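Local structure of replicative DNA helicase (Mycobacterium chimaera, 6RIY) at residues S76-V88 with V106-A118. The protein is the intein of a replicative DNA helicase, a Hedgehog/Intein-fold domain that probably excises itself from its precursor by protein splicing. Sequence-based numbering, arbitrary orientation.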
ATOM      1  N   SER A  76      -8.566   4.703   0.950  1.00 10.27           N
ATOM      2  CA  SER A  76      -8.069   5.667  -0.028  1.00 11.98           C
ATOM      3  C   SER A  76      -9.083   6.775  -0.265  1.00 16.46           C
ATOM      4  O   SER A  76      -8.718   7.950  -0.364  1.00 17.67           O
ATOM      5  CB  SER A  76      -7.744   4.972  -1.357  1.00 11.82           C
ATOM      6  OG  SER A  76      -7.072   3.741  -1.166  1.00 12.20           O
ATOM      7  N   ALA A  77     -10.366   6.417  -0.334  1.00 16.19           N
ATOM      8  CA  ALA A  77     -11.417   7.386  -0.632  1.00 15.65           C
ATOM      9  C   ALA A  77     -11.661   8.367   0.508  1.00 18.38           C
ATOM     10  O   ALA A  77     -12.327   9.385   0.296  1.00 25.25           O
ATOM     11  CB  ALA A  77     -12.719   6.661  -0.963  1.00 22.43           C
ATOM     12  N   GLN A  78     -11.171   8.078   1.708  1.00 14.84           N
ATOM     13  CA  GLN A  78     -11.354   8.982   2.833  1.00 19.70           C
ATOM     14  C   GLN A  78     -10.106   9.790   3.159  1.00 18.96           C
ATOM     15  O   GLN A  78     -10.152  10.610   4.078  1.00 20.34           O
ATOM     16  CB  GLN A  78     -11.803   8.204   4.076  1.00 28.92           C
ATOM     17  N   LEU A  79      -9.000   9.593   2.441  1.00 14.32           N
ATOM     18  CA  LEU A  79      -7.768  10.298   2.781  1.00 18.50           C
ATOM     19  C   LEU A  79      -7.883  11.792   2.479  1.00 19.91           C
ATOM     20  O   LEU A  79      -8.482  12.193   1.482  1.00 20.29           O
ATOM     21  CB  LEU A  79      -6.593   9.698   2.025  1.00 13.28           C
ATOM     22  CG  LEU A  79      -6.144   8.316   2.512  1.00 10.96           C
ATOM     23  CD1 LEU A  79      -5.073   7.766   1.595  1.00 12.32           C
ATOM     24  CD2 LEU A  79      -5.634   8.380   3.950  1.00 14.04           C
ATOM     25  N   ARG A  80      -7.285  12.617   3.346  1.00 18.58           N
ATOM     26  CA  ARG A  80      -7.467  14.066   3.323  1.00 21.74           C
ATOM     27  C   ARG A  80      -6.126  14.769   3.152  1.00 29.21           C
ATOM     28  O   ARG A  80      -5.161  14.455   3.862  1.00 24.37           O
ATOM     29  CB  ARG A  80      -8.145  14.556   4.607  1.00 25.92           C
ATOM     30  CG  ARG A  80      -9.529  13.985   4.855  1.00 26.94           C
ATOM     31  CD  ARG A  80      -9.982  14.268   6.275  1.00 34.87           C
ATOM     32  NE  ARG A  80      -9.106  13.642   7.264  1.00 31.71           N
ATOM     33  CZ  ARG A  80      -9.112  13.941   8.559  1.00 42.43           C
ATOM     34  NH1 ARG A  80      -9.948  14.858   9.029  1.00 40.15           N
ATOM     35  NH2 ARG A  80      -8.283  13.320   9.387  1.00 44.64           N
ATOM     36  N   SER A  81      -6.083  15.729   2.226  1.00 26.78           N
ATOM     37  CA  SER A  81      -4.882  16.529   2.011  1.00 27.37           C
ATOM     38  C   SER A  81      -4.454  17.213   3.300  1.00 26.51           C
ATOM     39  O   SER A  81      -5.265  17.854   3.975  1.00 31.09           O
ATOM     40  CB  SER A  81      -5.139  17.585   0.932  1.00 28.77           C
ATOM     41  OG  SER A  81      -5.451  16.985  -0.316  1.00 30.77           O
ATOM     42  N   GLY A  82      -3.182  17.074   3.641  1.00 25.08           N
ATOM     43  CA  GLY A  82      -2.644  17.744   4.829  1.00 32.08           C
ATOM     44  C   GLY A  82      -3.072  17.177   6.166  1.00 34.76           C
ATOM     45  O   GLY A  82      -2.232  16.956   7.042  1.00 42.20           O
ATOM     46  N   ALA A  83      -4.371  16.913   6.339  1.00 27.55           N
ATOM     47  CA  ALA A  83      -4.890  16.485   7.633  1.00 31.59           C
ATOM     48  C   ALA A  83      -4.369  15.120   8.071  1.00 29.37           C
ATOM     49  O   ALA A  83      -4.395  14.832   9.273  1.00 29.44           O
ATOM     50  CB  ALA A  83      -6.420  16.455   7.603  1.00 35.90           C
ATOM     51  N   ASP A  84      -3.894  14.287   7.142  1.00 27.33           N
ATOM     52  CA  ASP A  84      -3.576  12.889   7.418  1.00 17.74           C
ATOM     53  C   ASP A  84      -2.079  12.628   7.269  1.00 17.06           C
ATOM     54  O   ASP A  84      -1.464  13.062   6.292  1.00 20.76           O
ATOM     55  CB  ASP A  84      -4.377  11.965   6.493  1.00 18.63           C
ATOM     56  CG  ASP A  84      -5.836  11.838   6.911  1.00 21.17           C
ATOM     57  OD1 ASP A  84      -6.122  11.909   8.123  1.00 23.13           O
ATOM     58  OD2 ASP A  84      -6.703  11.662   6.027  1.00 25.36           O
ATOM     59  N   ARG A  85      -1.494  11.952   8.263  1.00 19.08           N
ATOM     60  CA  ARG A  85      -0.107  11.497   8.230  1.00 20.93           C
ATOM     61  C   ARG A  85      -0.057   9.996   8.472  1.00 21.61           C
ATOM     62  O   ARG A  85      -0.731   9.485   9.373  1.00 22.99           O
ATOM     63  CB  ARG A  85       0.757  12.175   9.300  1.00 23.55           C
ATOM     64  CG  ARG A  85       1.115  13.621   9.041  1.00 29.79           C
ATOM     65  CD  ARG A  85       2.086  14.123  10.107  1.00 30.92           C
ATOM     66  NE  ARG A  85       2.241  15.570  10.063  1.00 37.37           N
ATOM     67  CZ  ARG A  85       3.099  16.205   9.272  1.00 39.82           C
ATOM     68  NH1 ARG A  85       3.884  15.517   8.449  1.00 35.26           N
ATOM     69  NH2 ARG A  85       3.172  17.530   9.305  1.00 40.41           N
ATOM     70  N   ILE A  86       0.774   9.307   7.697  1.00 19.84           N
ATOM     71  CA  ILE A  86       0.996   7.872   7.864  1.00 17.51           C
ATOM     72  C   ILE A  86       1.931   7.649   9.049  1.00 20.02           C
ATOM     73  O   ILE A  86       3.048   8.180   9.084  1.00 23.83           O
ATOM     74  CB  ILE A  86       1.578   7.252   6.587  1.00 18.10           C
ATOM     75  CG1 ILE A  86       0.639   7.460   5.390  1.00 18.06           C
ATOM     76  CG2 ILE A  86       1.889   5.787   6.821  1.00 18.35           C
ATOM     77  CD1 ILE A  86      -0.653   6.635   5.442  1.00 15.90           C
ATOM     78  N   VAL A  87       1.491   6.839  10.013  1.00 20.35           N
ATOM     79  CA  VAL A  87       2.198   6.671  11.278  1.00 25.10           C
ATOM     80  C   VAL A  87       2.274   5.188  11.619  1.00 31.02           C
ATOM     81  O   VAL A  87       1.277   4.466  11.494  1.00 35.84           O
ATOM     82  CB  VAL A  87       1.506   7.462  12.411  1.00 24.57           C
ATOM     83  CG1 VAL A  87       1.748   6.803  13.761  1.00 29.03           C
ATOM     84  CG2 VAL A  87       1.984   8.918  12.420  1.00 30.37           C
ATOM     85  N   VAL A  88       3.452   4.738  12.071  1.00 39.01           N
ATOM     86  CA  VAL A  88       3.692   3.337  12.392  1.00 40.51           C
ATOM     87  C   VAL A  88       4.318   3.210  13.772  1.00 37.20           C
ATOM     88  O   VAL A  88       4.819   4.175  14.348  1.00 40.27           O
ATOM     89  CB  VAL A  88       4.598   2.644  11.359  1.00 41.32           C
ATOM     90  CG1 VAL A  88       3.831   2.400  10.104  1.00 40.27           C
ATOM     91  CG2 VAL A  88       5.842   3.488  11.105  1.00 44.30           C
ATOM     92  N   VAL A 106       5.937   7.462  15.403  1.00 44.73           N
ATOM     93  CA  VAL A 106       6.934   7.900  14.433  1.00 45.88           C
ATOM     94  C   VAL A 106       6.267   8.224  13.097  1.00 40.26           C
ATOM     95  O   VAL A 106       5.724   7.330  12.440  1.00 40.76           O
ATOM     96  CB  VAL A 106       8.039   6.841  14.249  1.00 46.82           C
ATOM     97  CG1 VAL A 106       9.241   7.447  13.545  1.00 48.24           C
ATOM     98  CG2 VAL A 106       8.449   6.250  15.596  1.00 49.92           C
ATOM     99  N   PRO A 107       6.306   9.498  12.702  1.00 38.59           N
ATOM    100  CA  PRO A 107       5.637   9.918  11.461  1.00 34.97           C
ATOM    101  C   PRO A 107       6.481   9.616  10.230  1.00 30.81           C
ATOM    102  O   PRO A 107       7.693   9.851  10.210  1.00 36.33           O
ATOM    103  CB  PRO A 107       5.461  11.427  11.655  1.00 38.34           C
ATOM    104  CG  PRO A 107       6.618  11.816  12.537  1.00 41.80           C
ATOM    105  CD  PRO A 107       6.901  10.633  13.432  1.00 43.41           C
ATOM    106  N   VAL A 108       5.828   9.090   9.195  1.00 21.87           N
ATOM    107  CA  VAL A 108       6.508   8.594   7.996  1.00 18.72           C
ATOM    108  C   VAL A 108       6.366   9.571   6.830  1.00 19.16           C
ATOM    109  O   VAL A 108       7.362  10.115   6.339  1.00 19.80           O
ATOM    110  CB  VAL A 108       6.011   7.183   7.614  1.00 25.32           C
ATOM    111  CG1 VAL A 108       6.593   6.764   6.275  1.00 23.47           C
ATOM    112  CG2 VAL A 108       6.368   6.183   8.706  1.00 27.25           C
ATOM    113  N   VAL A 109       5.132   9.787   6.359  1.00 16.62           N
ATOM    114  CA  VAL A 109       4.836  10.741   5.292  1.00 17.67           C
ATOM    115  C   VAL A 109       3.480  11.382   5.558  1.00 22.21           C
ATOM    116  O   VAL A 109       2.669  10.879   6.337  1.00 19.43           O
ATOM    117  CB  VAL A 109       4.815  10.107   3.876  1.00 15.62           C
ATOM    118  CG1 VAL A 109       6.214   9.754   3.393  1.00 23.79           C
ATOM    119  CG2 VAL A 109       3.864   8.905   3.835  1.00 13.70           C
ATOM    120  N   GLN A 110       3.236  12.504   4.880  1.00 16.61           N
ATOM    121  CA  GLN A 110       1.956  13.201   4.903  1.00 16.69           C
ATOM    122  C   GLN A 110       1.201  12.905   3.612  1.00 16.00           C
ATOM    123  O   GLN A 110       1.809  12.782   2.545  1.00 14.95           O
ATOM    124  CB  GLN A 110       2.176  14.709   5.059  1.00 18.86           C
ATOM    125  CG  GLN A 110       0.932  15.543   5.312  1.00 22.55           C
ATOM    126  CD  GLN A 110       1.228  16.759   6.161  1.00 29.00           C
ATOM    127  OE1 GLN A 110       2.177  17.498   5.895  1.00 30.45           O
ATOM    128  NE2 GLN A 110       0.420  16.973   7.199  1.00 23.12           N
ATOM    129  N   ILE A 111      -0.124  12.778   3.712  1.00 14.71           N
ATOM    130  CA  ILE A 111      -0.951  12.677   2.511  1.00 14.82           C
ATOM    131  C   ILE A 111      -1.034  14.046   1.855  1.00 18.13           C
ATOM    132  O   ILE A 111      -1.396  15.045   2.493  1.00 20.36           O
ATOM    133  CB  ILE A 111      -2.346  12.135   2.836  1.00 22.83           C
ATOM    134  CG1 ILE A 111      -2.296  10.613   2.981  1.00 27.99           C
ATOM    135  CG2 ILE A 111      -3.344  12.514   1.711  1.00 21.40           C
ATOM    136  CD1 ILE A 111      -1.735  10.123   4.307  1.00 25.27           C
ATOM    137  N   GLU A 112      -0.670  14.108   0.575  1.00 15.33           N
ATOM    138  CA  GLU A 112      -0.825  15.352  -0.159  1.00 19.24           C
ATOM    139  C   GLU A 112      -2.169  15.423  -0.861  1.00 23.55           C
ATOM    140  O   GLU A 112      -2.817  16.474  -0.853  1.00 28.78           O
ATOM    141  CB  GLU A 112       0.304  15.522  -1.175  1.00 23.15           C
ATOM    142  CG  GLU A 112       1.689  15.661  -0.555  1.00 28.64           C
ATOM    143  CD  GLU A 112       1.952  17.041   0.031  1.00 31.83           C
ATOM    144  OE1 GLU A 112       1.003  17.688   0.523  1.00 31.98           O
ATOM    145  OE2 GLU A 112       3.120  17.485  -0.012  1.00 33.56           O
ATOM    146  N   SER A 113      -2.601  14.321  -1.465  1.00 18.87           N
ATOM    147  CA  SER A 113      -3.884  14.299  -2.141  1.00 20.36           C
ATOM    148  C   SER A 113      -4.261  12.852  -2.393  1.00 16.94           C
ATOM    149  O   SER A 113      -3.397  11.973  -2.453  1.00 14.55           O
ATOM    150  CB  SER A 113      -3.842  15.083  -3.457  1.00 28.74           C
ATOM    151  OG  SER A 113      -2.910  14.505  -4.358  1.00 27.15           O
ATOM    152  N   ALA A 114      -5.565  12.617  -2.507  1.00 17.04           N
ATOM    153  CA  ALA A 114      -6.111  11.348  -2.962  1.00 14.46           C
ATOM    154  C   ALA A 114      -7.253  11.679  -3.906  1.00 16.18           C
ATOM    155  O   ALA A 114      -8.179  12.405  -3.530  1.00 23.04           O
ATOM    156  CB  ALA A 114      -6.595  10.486  -1.793  1.00 17.58           C
ATOM    157  N   ARG A 115      -7.167  11.194  -5.140  1.00 13.54           N
ATOM    158  CA  ARG A 115      -8.121  11.582  -6.161  1.00 16.55           C
ATOM    159  C   ARG A 115      -8.557  10.346  -6.930  1.00 14.19           C
ATOM    160  O   ARG A 115      -7.740   9.473  -7.223  1.00 14.89           O
ATOM    161  CB  ARG A 115      -7.518  12.614  -7.121  1.00 17.84           C
ATOM    162  N   ARG A 116      -9.847  10.281  -7.249  1.00 18.67           N
ATOM    163  CA  ARG A 116     -10.349   9.207  -8.090  1.00 16.86           C
ATOM    164  C   ARG A 116      -9.702   9.290  -9.467  1.00 17.84           C
ATOM    165  O   ARG A 116      -9.603  10.374 -10.050  1.00 22.46           O
ATOM    166  CB  ARG A 116     -11.868   9.309  -8.202  1.00 23.44           C
ATOM    167  CG  ARG A 116     -12.503   8.263  -9.078  1.00 25.36           C
ATOM    168  CD  ARG A 116     -12.671   6.955  -8.338  1.00 26.00           C
ATOM    169  NE  ARG A 116     -13.406   5.984  -9.141  1.00 29.36           N
ATOM    170  CZ  ARG A 116     -14.732   5.914  -9.211  1.00 33.83           C
ATOM    171  NH1 ARG A 116     -15.488   6.758  -8.516  1.00 37.89           N
ATOM    172  NH2 ARG A 116     -15.305   4.993  -9.974  1.00 29.69           N
ATOM    173  N   VAL A 117      -9.243   8.148  -9.978  1.00 15.41           N
ATOM    174  CA  VAL A 117      -8.667   8.060 -11.310  1.00 15.20           C
ATOM    175  C   VAL A 117      -9.321   6.894 -12.044  1.00 17.58           C
ATOM    176  O   VAL A 117     -10.150   6.178 -11.489  1.00 18.57           O
ATOM    177  CB  VAL A 117      -7.133   7.908 -11.279  1.00 20.36           C
ATOM    178  CG1 VAL A 117      -6.499   9.186 -10.743  1.00 18.96           C
ATOM    179  CG2 VAL A 117      -6.723   6.686 -10.443  1.00 18.73           C
ATOM    180  N   ALA A 118      -8.957   6.729 -13.316  1.00 18.90           N
ATOM    181  CA  ALA A 118      -9.444   5.597 -14.093  1.00 19.31           C
ATOM    182  C   ALA A 118      -9.072   4.275 -13.430  1.00 14.83           C
ATOM    183  O   ALA A 118      -7.997   4.131 -12.846  1.00 14.67           O
ATOM    184  CB  ALA A 118      -8.875   5.644 -15.509  1.00 21.22           C
TER
HETATM  185  O   HOH W   1      -7.189  15.220  -2.576  1.00 37.92           O
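The amide of Q110 lies over the guanidinium of R85 while reaching past it to the turn. NE2 of Q110 sits 3.4 Å above the centre of the R85 guanidinium plane, the amide tilted 30° against it, so the two groups meet over a face rather than by an in-plane bond. A bend at chi2 (149°) accompanies this placement of the Q110 amide, whose NE2 also makes a weak, strongly bent bond to the carbonyl O of G82.

Strand 85-87 runs antiparallel to 107-117 (153° between their axes). I86 is held at both polar atoms: its N donates to V109 O (2.8 Å) and its O receives V108 N. I111 is gripped likewise, its N by D84 O at 169° and its O by G82 N, so the turn follows the strand beyond the end of 85-87. S81 OG extends the line, donating to E112 O at 2.7 Å, just where E112 and S113 form a classic beta bulge opposite E52.

On the face bearing I86 and V109, V109 CG2 lies beside I86 CG1. I111 CD1 packs against the same I86 carbon at 3.7 Å, the two side chains crossing at about a right angle. Farther along the turn, L79 CB meets A114 CB. D84 CB rests on I111 CD1, while its carboxylate ties the turn closed: OD1 forms a salt bridge with R80 NH2 (2.9 Å) and OD2 accepts R80 N.

Main-chain polarity thus does most of the fastening, joining 85-87, the outermost strand of a four-stranded antiparallel sheet in this Hedgehog/Intein fold, and the turn 79-84 to 107-117.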